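Local coordinates for CRISPR protein (Archaeoglobus fulgidus, PDB 4MJK), which probably serves as the Cas5 subunit of a type I-A CRISPR Cascade complex, where related Cas5 proteins bind the 5' handle of the CRISPR RNA, at residues V6-V11 / V157-V162; W12-R17 / T116-L121; E42-D47 / E141-K146; L173-Y178 / T239-V244; S218-K223 / G248-Y253. All blocks are in the same frame, centred on the assembly; numbering follows the deposited sequence.

Interaction 1: residues V6-V11 / V157-V162; sequences VDVEFV and VAVVDV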
# COMPACT_ATOMS: atom_id res chain seq x y z
N VAL A 6 -11.41 -5.35 -18.68
CA VAL A 6 -10.09 -4.76 -18.44
C VAL A 6 -9.53 -5.31 -17.12
O VAL A 6 -10.11 -5.09 -16.05
CB VAL A 6 -10.18 -3.24 -18.35
CG1 VAL A 6 -8.78 -2.62 -18.29
CG2 VAL A 6 -10.99 -2.68 -19.55
N ASP A 7 -8.41 -6.02 -17.21
CA ASP A 7 -7.72 -6.55 -16.04
C ASP A 7 -6.63 -5.57 -15.59
O ASP A 7 -5.73 -5.20 -16.37
CB ASP A 7 -7.10 -7.92 -16.33
CG ASP A 7 -8.14 -9.04 -16.40
OD1 ASP A 7 -9.35 -8.76 -16.25
OD2 ASP A 7 -7.74 -10.21 -16.62
N VAL A 8 -6.70 -5.17 -14.33
CA VAL A 8 -5.81 -4.13 -13.84
C VAL A 8 -5.03 -4.65 -12.63
O VAL A 8 -5.61 -5.14 -11.67
CB VAL A 8 -6.59 -2.86 -13.45
CG1 VAL A 8 -5.62 -1.78 -12.96
CG2 VAL A 8 -7.39 -2.34 -14.63
N GLU A 9 -3.71 -4.56 -12.71
CA GLU A 9 -2.83 -4.94 -11.62
C GLU A 9 -2.43 -3.70 -10.84
O GLU A 9 -2.00 -2.71 -11.42
CB GLU A 9 -1.61 -5.63 -12.22
CG GLU A 9 -0.53 -6.03 -11.25
CD GLU A 9 0.65 -6.66 -11.97
OE1 GLU A 9 1.75 -6.06 -11.97
OE2 GLU A 9 0.47 -7.74 -12.57
N PHE A 10 -2.57 -3.74 -9.52
CA PHE A 10 -2.26 -2.58 -8.67
C PHE A 10 -0.91 -2.84 -8.01
O PHE A 10 -0.60 -3.98 -7.66
CB PHE A 10 -3.33 -2.38 -7.57
CG PHE A 10 -4.64 -1.81 -8.09
CD1 PHE A 10 -5.47 -2.57 -8.90
CD2 PHE A 10 -5.02 -0.50 -7.78
CE1 PHE A 10 -6.66 -2.05 -9.38
CE2 PHE A 10 -6.20 0.03 -8.27
CZ PHE A 10 -7.03 -0.75 -9.07
N VAL A 11 -0.12 -1.79 -7.84
CA VAL A 11 1.11 -1.89 -7.05
C VAL A 11 0.78 -2.20 -5.59
O VAL A 11 1.39 -3.11 -5.01
CB VAL A 11 1.96 -0.59 -7.16
CG1 VAL A 11 3.20 -0.64 -6.23
CG2 VAL A 11 2.38 -0.36 -8.62
N VAL A 157 -1.07 1.75 -11.35
CA VAL A 157 -1.48 0.44 -11.85
C VAL A 157 -0.83 0.14 -13.20
O VAL A 157 -0.24 1.02 -13.84
CB VAL A 157 -3.02 0.33 -12.03
CG1 VAL A 157 -3.74 0.69 -10.74
CG2 VAL A 157 -3.49 1.22 -13.18
N ALA A 158 -0.95 -1.12 -13.62
CA ALA A 158 -0.68 -1.54 -15.00
C ALA A 158 -1.86 -2.37 -15.53
O ALA A 158 -2.29 -3.34 -14.90
CB ALA A 158 0.61 -2.37 -15.08
N VAL A 159 -2.37 -1.99 -16.69
CA VAL A 159 -3.38 -2.82 -17.35
C VAL A 159 -2.68 -4.04 -17.95
O VAL A 159 -1.73 -3.89 -18.72
CB VAL A 159 -4.10 -2.03 -18.46
CG1 VAL A 159 -5.10 -2.94 -19.18
CG2 VAL A 159 -4.80 -0.79 -17.87
N VAL A 160 -3.16 -5.23 -17.62
CA VAL A 160 -2.50 -6.46 -18.07
C VAL A 160 -3.32 -7.24 -19.10
O VAL A 160 -2.82 -8.18 -19.68
CB VAL A 160 -2.08 -7.40 -16.91
CG1 VAL A 160 -1.03 -6.71 -16.00
CG2 VAL A 160 -3.30 -7.88 -16.11
N ASP A 161 -4.57 -6.86 -19.31
CA ASP A 161 -5.34 -7.42 -20.42
C ASP A 161 -6.55 -6.56 -20.69
O ASP A 161 -7.13 -5.98 -19.75
CB ASP A 161 -5.76 -8.87 -20.15
CG ASP A 161 -6.00 -9.68 -21.44
OD1 ASP A 161 -5.78 -9.16 -22.56
OD2 ASP A 161 -6.37 -10.86 -21.32
N VAL A 162 -6.88 -6.43 -21.97
CA VAL A 162 -8.07 -5.75 -22.41
C VAL A 162 -8.71 -6.63 -23.47
O VAL A 162 -8.03 -7.15 -24.35
CB VAL A 162 -7.76 -4.39 -23.07
CG1 VAL A 162 -9.06 -3.69 -23.48
CG2 VAL A 162 -6.93 -3.48 -22.14
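The carbonyl oxygen of Asp-161 takes the backbone N-H of Asp-7 at 2.8 Å, N to O, and a weaker C-H from Val-6 CA. It marks one end of a classic beta bulge in the antiparallel pairing of strands 2-10 and 157-170, at the middle of the main sheet: Val-160 and Asp-161 both stand opposite Asp-7. Asp-7 O receives Val-160 N at 2.9 Å, and after this one-residue shift Glu-9 and Ala-158 bond mutually through their backbones. Within the bulge, Val-160 CG2 rests 3.8 Å from Asp-7 CB, while the Asp-7 carboxylate leads off to a salt bridge with Arg-129. The opposite face is apolar. Val-6 CG1 meets Val-159 CG1 at 3.8 Å, and Val-8 CG1 presses tightly on Val-157 CB at 3.5 Å. With Val-157 CG1 opposite the carbonyl carbon (chi1 -54°), this methyl sits over one face of the Phe-10 ring, 3.6 Å from its centroid and 18° off the normal.

Interaction 2: residues W12-R17 / T116-L121; sequences WGFQAR and TILSSL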
# COMPACT_ATOMS: atom_id res chain seq x y z
N TRP A 12 -0.16 -1.46 -4.99
CA TRP A 12 -0.43 -1.60 -3.54
C TRP A 12 -1.89 -1.40 -3.12
O TRP A 12 -2.29 -1.85 -2.05
CB TRP A 12 0.41 -0.60 -2.73
CG TRP A 12 0.06 0.83 -3.05
CD1 TRP A 12 0.62 1.62 -4.02
CD2 TRP A 12 -0.96 1.62 -2.44
NE1 TRP A 12 0.03 2.86 -4.03
CE2 TRP A 12 -0.95 2.88 -3.06
CE3 TRP A 12 -1.87 1.40 -1.40
CZ2 TRP A 12 -1.83 3.92 -2.70
CZ3 TRP A 12 -2.74 2.42 -1.04
CH2 TRP A 12 -2.71 3.66 -1.69
N GLY A 13 -2.67 -0.70 -3.94
CA GLY A 13 -3.99 -0.24 -3.51
C GLY A 13 -4.30 1.10 -4.14
O GLY A 13 -3.75 1.42 -5.19
N PHE A 14 -5.15 1.90 -3.50
CA PHE A 14 -5.56 3.16 -4.09
C PHE A 14 -6.04 4.14 -3.04
O PHE A 14 -6.34 3.77 -1.89
CB PHE A 14 -6.71 2.92 -5.08
CG PHE A 14 -7.98 2.48 -4.42
CD1 PHE A 14 -8.95 3.40 -4.06
CD2 PHE A 14 -8.18 1.14 -4.11
CE1 PHE A 14 -10.11 3.00 -3.43
CE2 PHE A 14 -9.34 0.73 -3.48
CZ PHE A 14 -10.31 1.66 -3.14
N GLN A 15 -6.11 5.41 -3.43
CA GLN A 15 -6.80 6.40 -2.64
C GLN A 15 -7.76 7.20 -3.51
O GLN A 15 -7.36 7.72 -4.57
CB GLN A 15 -5.81 7.33 -1.93
CG GLN A 15 -6.53 8.42 -1.14
CD GLN A 15 -5.60 9.17 -0.21
OE1 GLN A 15 -4.40 9.27 -0.45
NE2 GLN A 15 -6.16 9.70 0.87
N ALA A 16 -9.02 7.28 -3.09
CA ALA A 16 -10.00 8.11 -3.78
C ALA A 16 -10.60 9.09 -2.77
O ALA A 16 -11.47 8.74 -1.96
CB ALA A 16 -11.09 7.26 -4.41
N ARG A 17 -10.13 10.34 -2.82
CA ARG A 17 -10.51 11.29 -1.79
C ARG A 17 -11.96 11.80 -1.89
O ARG A 17 -12.44 12.50 -0.99
CB ARG A 17 -9.47 12.42 -1.69
CG ARG A 17 -8.14 11.89 -1.14
CD ARG A 17 -7.05 12.94 -1.13
NE ARG A 17 -6.42 13.03 -2.44
CZ ARG A 17 -5.11 12.93 -2.64
NH1 ARG A 17 -4.29 12.78 -1.61
NH2 ARG A 17 -4.62 13.02 -3.88
N THR A 116 -7.02 2.75 0.63
CA THR A 116 -7.30 1.33 0.81
C THR A 116 -6.19 0.48 0.25
O THR A 116 -5.74 0.69 -0.88
CB THR A 116 -8.63 0.97 0.11
OG1 THR A 116 -9.69 1.67 0.76
CG2 THR A 116 -8.92 -0.52 0.16
N ILE A 117 -5.73 -0.49 1.05
CA ILE A 117 -4.70 -1.41 0.57
C ILE A 117 -5.39 -2.61 -0.10
O ILE A 117 -6.44 -3.05 0.34
CB ILE A 117 -3.80 -1.88 1.77
CG1 ILE A 117 -2.92 -0.72 2.23
CG2 ILE A 117 -2.95 -3.10 1.39
CD1 ILE A 117 -2.17 -1.01 3.51
N LEU A 118 -4.84 -3.09 -1.20
CA LEU A 118 -5.37 -4.32 -1.79
C LEU A 118 -4.41 -5.44 -1.47
O LEU A 118 -3.26 -5.42 -1.92
CB LEU A 118 -5.59 -4.18 -3.30
CG LEU A 118 -6.69 -3.18 -3.70
CD1 LEU A 118 -6.65 -2.87 -5.20
CD2 LEU A 118 -8.10 -3.69 -3.29
N SER A 119 -4.85 -6.36 -0.63
CA SER A 119 -3.99 -7.45 -0.17
C SER A 119 -4.15 -8.67 -1.08
O SER A 119 -5.23 -9.25 -1.18
CB SER A 119 -4.35 -7.88 1.25
OG SER A 119 -4.44 -6.78 2.13
N SER A 120 -3.07 -9.07 -1.73
CA SER A 120 -3.12 -10.23 -2.58
C SER A 120 -3.27 -11.52 -1.76
O SER A 120 -2.69 -11.65 -0.67
CB SER A 120 -1.88 -10.31 -3.45
OG SER A 120 -1.96 -11.43 -4.31
N LEU A 121 -4.03 -12.46 -2.30
CA LEU A 121 -4.22 -13.76 -1.68
C LEU A 121 -3.25 -14.80 -2.25
O LEU A 121 -3.24 -15.95 -1.82
CB LEU A 121 -5.66 -14.24 -1.88
CG LEU A 121 -6.67 -13.31 -1.22
CD1 LEU A 121 -8.11 -13.66 -1.61
CD2 LEU A 121 -6.48 -13.29 0.30
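Phe-14 and Thr-116 carry the tight part of this contact, exchanging two backbone hydrogen bonds: Phe-14 N to Thr-116 O at 2.9 Å and Thr-116 N to Phe-14 O at 2.8 Å. A third, from Leu-118 N to Trp-12 O, spans 3.0 Å. Between them Gly-13 CA comes within 3.3 Å of Thr-116 O, so close that a CB here would collide with that oxygen. Phe-14 CG lies between its own N and carbonyl carbon (chi1 68°), which lays the ring alongside Thr-116; CE2 is 3.7 Å from Thr-116 CB, and Leu-118 CD1 stands more loosely at the ring edge. Replacing Phe-14 with an alanine would probably uncover Thr-116 CB and leave Leu-118 CD1 without its aromatic neighbour. Trp-12 brings CZ3 to 3.5 Å from Thr-116 O, and its ring also meets Trp-12 of the second subunit. Beyond this buried patch the contact thins out: Arg-17 is solvent-exposed, and Ser-120 and Leu-121 are partly so, and none of them touches the opposing segment. The arrangement is an antiparallel edge pairing, with strand 13-15 bordering a small three-stranded sheet whose central strand, 115-120, also pairs with 76-80.

Interaction 3: residues E42-D47 / E141-K146; sequences EAIAKD and EKILWK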
# COMPACT_ATOMS: atom_id res chain seq x y z
N GLU A 42 -8.82 10.67 -18.56
CA GLU A 42 -7.45 11.20 -18.54
C GLU A 42 -6.58 10.56 -19.62
O GLU A 42 -5.77 11.25 -20.25
CB GLU A 42 -6.79 11.00 -17.17
CG GLU A 42 -5.30 11.38 -17.17
CD GLU A 42 -4.67 11.43 -15.78
OE1 GLU A 42 -5.24 10.87 -14.82
OE2 GLU A 42 -3.58 12.03 -15.65
N ALA A 43 -6.72 9.26 -19.82
CA ALA A 43 -5.90 8.55 -20.81
C ALA A 43 -6.27 9.00 -22.22
O ALA A 43 -5.41 9.08 -23.11
CB ALA A 43 -6.05 7.06 -20.67
N ILE A 44 -7.55 9.30 -22.42
CA ILE A 44 -8.02 9.80 -23.71
C ILE A 44 -7.51 11.22 -23.95
O ILE A 44 -7.05 11.55 -25.05
CB ILE A 44 -9.55 9.77 -23.79
CG1 ILE A 44 -10.06 8.32 -23.82
CG2 ILE A 44 -10.03 10.52 -25.02
CD1 ILE A 44 -11.57 8.20 -23.68
N ALA A 45 -7.60 12.06 -22.93
CA ALA A 45 -7.16 13.45 -23.03
C ALA A 45 -5.67 13.55 -23.36
O ALA A 45 -5.28 14.32 -24.24
CB ALA A 45 -7.47 14.21 -21.76
N LYS A 46 -4.85 12.78 -22.65
CA LYS A 46 -3.41 12.77 -22.89
C LYS A 46 -3.08 12.37 -24.33
O LYS A 46 -2.27 13.03 -24.99
CB LYS A 46 -2.69 11.84 -21.92
CG LYS A 46 -2.57 12.39 -20.51
CD LYS A 46 -1.51 11.64 -19.72
CE LYS A 46 -1.13 12.38 -18.46
NZ LYS A 46 0.18 11.91 -17.93
N ASP A 47 -3.70 11.30 -24.80
CA ASP A 47 -3.52 10.85 -26.17
C ASP A 47 -4.06 11.88 -27.17
O ASP A 47 -4.47 11.52 -28.27
CB ASP A 47 -4.21 9.49 -26.38
CG ASP A 47 -3.66 8.73 -27.58
OD1 ASP A 47 -2.96 7.71 -27.37
OD2 ASP A 47 -3.93 9.15 -28.73
N GLU A 141 -9.61 0.81 -28.01
CA GLU A 141 -9.11 -0.27 -27.18
C GLU A 141 -7.67 0.02 -26.73
O GLU A 141 -7.30 -0.24 -25.59
CB GLU A 141 -9.18 -1.59 -27.94
CG GLU A 141 -8.98 -2.81 -27.10
CD GLU A 141 -9.26 -4.09 -27.86
OE1 GLU A 141 -9.83 -4.01 -28.97
OE2 GLU A 141 -8.93 -5.18 -27.33
N LYS A 142 -6.87 0.58 -27.64
CA LYS A 142 -5.48 0.89 -27.31
C LYS A 142 -5.38 1.84 -26.12
O LYS A 142 -4.45 1.74 -25.33
CB LYS A 142 -4.75 1.47 -28.52
CG LYS A 142 -4.97 2.96 -28.75
CD LYS A 142 -4.28 3.44 -30.03
CE LYS A 142 -4.76 4.82 -30.46
NZ LYS A 142 -4.27 5.93 -29.57
N ILE A 143 -6.33 2.76 -26.01
CA ILE A 143 -6.29 3.77 -24.95
C ILE A 143 -6.42 3.13 -23.57
O ILE A 143 -5.77 3.57 -22.62
CB ILE A 143 -7.42 4.82 -25.10
CG1 ILE A 143 -7.36 5.51 -26.47
CG2 ILE A 143 -7.33 5.86 -23.98
CD1 ILE A 143 -5.99 6.05 -26.82
N LEU A 144 -7.27 2.12 -23.47
CA LEU A 144 -7.47 1.41 -22.22
C LEU A 144 -6.14 0.89 -21.68
O LEU A 144 -5.90 0.92 -20.48
CB LEU A 144 -8.49 0.28 -22.39
CG LEU A 144 -9.94 0.72 -22.69
CD1 LEU A 144 -10.85 -0.47 -23.01
CD2 LEU A 144 -10.51 1.53 -21.53
N TRP A 145 -5.26 0.45 -22.58
CA TRP A 145 -3.96 -0.09 -22.15
C TRP A 145 -3.07 0.95 -21.47
O TRP A 145 -2.13 0.60 -20.77
CB TRP A 145 -3.20 -0.67 -23.34
CG TRP A 145 -3.70 -2.00 -23.79
CD1 TRP A 145 -4.56 -2.25 -24.82
CD2 TRP A 145 -3.35 -3.27 -23.24
NE1 TRP A 145 -4.77 -3.60 -24.94
CE2 TRP A 145 -4.04 -4.25 -23.98
CE3 TRP A 145 -2.52 -3.68 -22.18
CZ2 TRP A 145 -3.92 -5.61 -23.71
CZ3 TRP A 145 -2.42 -5.03 -21.91
CH2 TRP A 145 -3.11 -5.98 -22.67
N LYS A 146 -3.40 2.23 -21.66
CA LYS A 146 -2.56 3.35 -21.23
C LYS A 146 -2.92 3.91 -19.85
O LYS A 146 -2.44 4.99 -19.45
CB LYS A 146 -2.61 4.46 -22.27
CG LYS A 146 -1.98 4.10 -23.62
CD LYS A 146 -1.98 5.32 -24.54
CE LYS A 146 -1.25 5.06 -25.85
NZ LYS A 146 -2.02 4.14 -26.74
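Asp-47, just past the end of helix 33-46, reaches across to the short, weakly bonded helix at 141-144. Its CB lies 3.9 Å from Ile-143 CD1, and its CG is nearer that methyl, at 3.6 Å. At the tip, OD1 forms a salt bridge with Lys-142 NZ at 3.1 Å, and OD2 is only slightly farther from the same nitrogen, at 3.3 Å. OD1 also has a second, long salt bridge to Lys-146 NZ at 3.7 Å. Both lysine chains bend at their last torsion to bring the ammonium groups round the carboxylate; the Asp-47 and Lys-142 side chains cross at about a right angle. Deeper in, Ile-143 CG2 fits against two residues of the helix, 3.7 Å from both Ala-43 CB and Ile-44 CG1. The contact thus joins helix 33-46 to the connection that packs, through Leu-144, on strand 2-10. One carboxylate shared by two exposed lysines implies a surface ion network, likely to keep Asp-47 ionised and to offset the negative end of its helix, above an apolar seam.

Interaction 4: residues L173-Y178 / T239-V244; sequences LISTDY and TPECLV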
# COMPACT_ATOMS: atom_id res chain seq x y z
N LEU A 173 -33.89 -13.63 -14.11
CA LEU A 173 -32.96 -14.17 -13.14
C LEU A 173 -31.61 -14.52 -13.77
O LEU A 173 -31.55 -15.23 -14.77
CB LEU A 173 -33.57 -15.39 -12.45
CG LEU A 173 -32.76 -15.95 -11.28
CD1 LEU A 173 -32.81 -15.00 -10.06
CD2 LEU A 173 -33.27 -17.31 -10.91
N ILE A 174 -30.53 -14.01 -13.20
CA ILE A 174 -29.20 -14.23 -13.73
C ILE A 174 -28.26 -14.50 -12.57
O ILE A 174 -28.58 -14.20 -11.43
CB ILE A 174 -28.67 -13.01 -14.55
CG1 ILE A 174 -28.72 -11.72 -13.73
CG2 ILE A 174 -29.46 -12.82 -15.83
CD1 ILE A 174 -27.43 -11.39 -13.00
N SER A 175 -27.10 -15.08 -12.85
CA SER A 175 -26.06 -15.16 -11.83
C SER A 175 -24.92 -14.20 -12.22
O SER A 175 -24.65 -14.01 -13.40
CB SER A 175 -25.54 -16.58 -11.68
OG SER A 175 -24.98 -17.02 -12.91
N THR A 176 -24.29 -13.58 -11.23
CA THR A 176 -23.21 -12.62 -11.50
C THR A 176 -22.17 -12.71 -10.41
O THR A 176 -22.49 -13.01 -9.26
CB THR A 176 -23.71 -11.15 -11.65
OG1 THR A 176 -22.62 -10.30 -12.04
CG2 THR A 176 -24.31 -10.61 -10.35
N ASP A 177 -20.92 -12.50 -10.78
CA ASP A 177 -19.85 -12.37 -9.80
C ASP A 177 -19.22 -10.98 -9.90
O ASP A 177 -18.15 -10.74 -9.34
CB ASP A 177 -18.82 -13.51 -9.90
CG ASP A 177 -18.22 -13.65 -11.27
OD1 ASP A 177 -18.33 -12.73 -12.09
OD2 ASP A 177 -17.59 -14.69 -11.54
N TYR A 178 -19.90 -10.07 -10.59
CA TYR A 178 -19.51 -8.65 -10.63
C TYR A 178 -20.36 -7.79 -9.72
O TYR A 178 -21.55 -8.08 -9.51
CB TYR A 178 -19.65 -8.09 -12.03
CG TYR A 178 -18.59 -8.56 -12.99
CD1 TYR A 178 -18.78 -9.71 -13.75
CD2 TYR A 178 -17.42 -7.83 -13.16
CE1 TYR A 178 -17.82 -10.14 -14.65
CE2 TYR A 178 -16.45 -8.25 -14.06
CZ TYR A 178 -16.67 -9.40 -14.81
OH TYR A 178 -15.73 -9.83 -15.70
N THR A 239 -14.71 -17.34 -5.69
CA THR A 239 -15.20 -16.07 -6.22
C THR A 239 -16.64 -15.81 -5.73
O THR A 239 -17.53 -16.63 -5.92
CB THR A 239 -15.13 -16.08 -7.75
OG1 THR A 239 -15.95 -15.02 -8.28
CG2 THR A 239 -15.64 -17.40 -8.30
N PRO A 240 -16.86 -14.66 -5.07
CA PRO A 240 -18.23 -14.38 -4.63
C PRO A 240 -19.21 -14.42 -5.80
O PRO A 240 -18.91 -13.94 -6.89
CB PRO A 240 -18.12 -12.97 -4.05
CG PRO A 240 -16.71 -12.93 -3.52
CD PRO A 240 -15.91 -13.66 -4.57
N GLU A 241 -20.39 -15.00 -5.57
CA GLU A 241 -21.37 -15.13 -6.63
C GLU A 241 -22.77 -14.98 -6.04
O GLU A 241 -23.03 -15.42 -4.92
CB GLU A 241 -21.24 -16.51 -7.29
CG GLU A 241 -22.06 -16.68 -8.55
CD GLU A 241 -21.78 -18.01 -9.24
OE1 GLU A 241 -20.97 -18.80 -8.71
OE2 GLU A 241 -22.38 -18.27 -10.30
N CYS A 242 -23.67 -14.36 -6.79
CA CYS A 242 -25.06 -14.31 -6.36
C CYS A 242 -26.06 -14.43 -7.51
O CYS A 242 -25.74 -14.20 -8.68
CB CYS A 242 -25.34 -13.06 -5.55
SG CYS A 242 -25.12 -11.61 -6.50
N LEU A 243 -27.28 -14.81 -7.14
CA LEU A 243 -28.41 -14.84 -8.06
C LEU A 243 -29.17 -13.53 -7.95
O LEU A 243 -29.54 -13.10 -6.85
CB LEU A 243 -29.33 -16.00 -7.73
CG LEU A 243 -28.70 -17.39 -7.90
CD1 LEU A 243 -29.57 -18.46 -7.24
CD2 LEU A 243 -28.48 -17.69 -9.39
N VAL A 244 -29.40 -12.88 -9.08
CA VAL A 244 -30.03 -11.57 -9.05
C VAL A 244 -31.17 -11.52 -10.05
O VAL A 244 -31.03 -11.99 -11.18
CB VAL A 244 -29.01 -10.46 -9.38
CG1 VAL A 244 -29.66 -9.11 -9.31
CG2 VAL A 244 -27.82 -10.52 -8.41
O HOH W 1 -16.81 -11.99 -7.40
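Thr-176 turns OG1 opposite its own nitrogen (chi1 -174°), placing CG2 between N and the carbonyl carbon, where it meets Val-244 CG2 at 4.0 Å and Cys-242 SG at 4.1 Å. A chi1 of 55° likewise folds Ile-174 CG1 over Val-244 O, 3.5 Å away. Strands 174-176 and 241-244 run antiparallel, and Ile-174 with Val-244 and Thr-176 with Cys-242 are doubly hydrogen-bonded pairs; the bond from Val-244 N to Ile-174 O is nearly straight. Thr-176 OG1 accepts Tyr-178 N at 3.1 Å, an ST turn, and is also bonded to Val-259 O. A valine in place of Thr-176 would probably leave both Tyr-178 N and Val-259 O without this partner. Where the strands end, a water donates to Asp-177 O at 2.7 Å and Pro-240 O at 2.9 Å, while Asp-177 OD1 pairs with Lys-72. Strand 241-246 is the centre of a three-stranded sheet, flanked by 174-176 and 186-193, with Ile-174 and Val-244 packed on Ile-261 of strand 258-263.

Interaction 5: residues S218-K223 / G248-Y253; sequences SYISGK and GDFKAY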
# COMPACT_ATOMS: atom_id res chain seq x y z
N SER A 218 -35.10 6.28 -14.61
CA SER A 218 -35.96 6.76 -13.55
C SER A 218 -35.35 6.43 -12.19
O SER A 218 -35.02 7.31 -11.40
CB SER A 218 -37.37 6.16 -13.66
OG SER A 218 -38.18 6.84 -14.59
N TYR A 219 -35.20 5.13 -11.92
CA TYR A 219 -34.65 4.67 -10.66
C TYR A 219 -33.14 4.82 -10.65
O TYR A 219 -32.52 4.93 -9.60
CB TYR A 219 -35.06 3.23 -10.37
CG TYR A 219 -36.47 3.11 -9.82
CD1 TYR A 219 -36.73 3.34 -8.48
CD2 TYR A 219 -37.53 2.79 -10.65
CE1 TYR A 219 -38.01 3.24 -7.97
CE2 TYR A 219 -38.82 2.70 -10.15
CZ TYR A 219 -39.05 2.92 -8.81
OH TYR A 219 -40.33 2.83 -8.30
N ILE A 220 -32.55 4.82 -11.84
CA ILE A 220 -31.14 5.13 -11.98
C ILE A 220 -31.03 6.55 -12.51
O ILE A 220 -29.97 7.18 -12.44
CB ILE A 220 -30.43 4.17 -12.94
CG1 ILE A 220 -28.92 4.16 -12.66
CG2 ILE A 220 -30.73 4.54 -14.39
CD1 ILE A 220 -28.57 3.74 -11.24
N SER A 221 -32.16 7.05 -13.02
CA SER A 221 -32.31 8.41 -13.53
C SER A 221 -31.00 9.14 -13.71
O SER A 221 -30.10 8.69 -14.42
CB SER A 221 -33.21 9.23 -12.59
OG SER A 221 -34.57 9.21 -13.00
N GLY A 222 -30.93 10.30 -13.06
CA GLY A 222 -29.72 11.08 -12.94
C GLY A 222 -29.65 11.53 -11.50
O GLY A 222 -29.60 12.72 -11.22
N LYS A 223 -29.70 10.57 -10.58
CA LYS A 223 -29.48 10.86 -9.17
C LYS A 223 -27.98 11.02 -8.97
O LYS A 223 -27.20 10.64 -9.85
CB LYS A 223 -30.04 9.75 -8.29
CG LYS A 223 -29.63 8.36 -8.71
CD LYS A 223 -30.73 7.35 -8.38
CE LYS A 223 -30.15 6.08 -7.76
NZ LYS A 223 -29.81 6.25 -6.32
N GLY A 248 -37.28 -3.69 -14.72
CA GLY A 248 -37.47 -2.26 -14.62
C GLY A 248 -36.51 -1.52 -15.52
O GLY A 248 -36.39 -1.86 -16.69
N ASP A 249 -35.82 -0.51 -14.99
CA ASP A 249 -34.83 0.25 -15.77
C ASP A 249 -33.49 -0.48 -15.98
O ASP A 249 -32.56 0.09 -16.57
CB ASP A 249 -34.55 1.61 -15.10
CG ASP A 249 -35.82 2.40 -14.84
OD1 ASP A 249 -36.71 2.43 -15.72
OD2 ASP A 249 -35.94 3.00 -13.74
N PHE A 250 -33.38 -1.72 -15.50
CA PHE A 250 -32.09 -2.40 -15.48
C PHE A 250 -32.10 -3.64 -16.35
O PHE A 250 -33.15 -4.25 -16.55
CB PHE A 250 -31.70 -2.79 -14.06
CG PHE A 250 -31.49 -1.62 -13.16
CD1 PHE A 250 -32.55 -1.07 -12.45
CD2 PHE A 250 -30.23 -1.05 -13.03
CE1 PHE A 250 -32.36 0.03 -11.63
CE2 PHE A 250 -30.02 0.04 -12.22
CZ PHE A 250 -31.09 0.58 -11.51
N LYS A 251 -30.92 -3.99 -16.85
CA LYS A 251 -30.72 -5.17 -17.68
C LYS A 251 -29.40 -5.81 -17.29
O LYS A 251 -28.51 -5.14 -16.78
CB LYS A 251 -30.62 -4.78 -19.15
CG LYS A 251 -31.83 -4.04 -19.73
CD LYS A 251 -33.00 -4.99 -19.92
CE LYS A 251 -34.18 -4.30 -20.58
NZ LYS A 251 -35.37 -5.17 -20.56
N ALA A 252 -29.27 -7.09 -17.59
CA ALA A 252 -28.02 -7.81 -17.46
C ALA A 252 -27.34 -7.88 -18.82
O ALA A 252 -28.00 -8.13 -19.84
CB ALA A 252 -28.29 -9.21 -16.94
N TYR A 253 -26.03 -7.65 -18.85
CA TYR A 253 -25.28 -7.74 -20.10
C TYR A 253 -24.30 -8.88 -20.00
O TYR A 253 -23.55 -8.98 -19.03
CB TYR A 253 -24.56 -6.43 -20.41
CG TYR A 253 -25.50 -5.28 -20.64
CD1 TYR A 253 -25.98 -4.99 -21.91
CD2 TYR A 253 -25.95 -4.51 -19.58
CE1 TYR A 253 -26.87 -3.95 -22.12
CE2 TYR A 253 -26.84 -3.46 -19.78
CZ TYR A 253 -27.30 -3.19 -21.05
OH TYR A 253 -28.18 -2.16 -21.25
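Ser-218 opens the contact with its CB 3.5 Å from Asp-249 OD2, the oxygen on which this loop converges. Next, Tyr-219 gives its backbone N-H to the same OD2 at 2.9 Å, N to O, in a nearly straight bond of 172° that arrives almost in line with the carboxylate C-O bond. Its ring brings an edge to that oxygen as well: CD2 lies 3.5 Å from OD2, which sits in the ring plane, while the ring and carboxylate planes are 37° apart. Ile-220 then turns inward and crosses Phe-250 obliquely, its CB 3.9 Å and its CD1 4.1 Å from Phe-250 CZ; Phe-205 also touches this isoleucine. From Ser-221 the chain leaves the interface. The loop between strands 196-202 and 225-231 is thereby docked on the start of strand 250-255. One carboxylate oxygen that accepts a peptide N-H and lies at a ring edge implies an anchor polar at the rim and apolar beneath; the aspartate charge probably strengthens the N-H bond.

In the fold
Interaction 1 is the hub: Phe-10 CG touches Leu-118 CD1 of interaction 2 at 3.7 Å, and Val-162 CG2 touches Trp-145 CE2 of interaction 3 at 3.5 Å. Interactions 2 and 3 are both nested within the chain loop that interaction 1 closes, yet their own centres are about 22 Å apart. Interactions 4 and 5 form a second cluster, joined where Ile-174 CG2 meets Ala-252 CB at 4.0 Å. Strands 157-170 and 250-255, neighbours in the main sheet, connect the clusters, although the centres of interactions 1 and 5 are about 28 Å apart. Interaction 2 also reaches the second subunit. None of these contacts includes a bound ligand or nucleic acid.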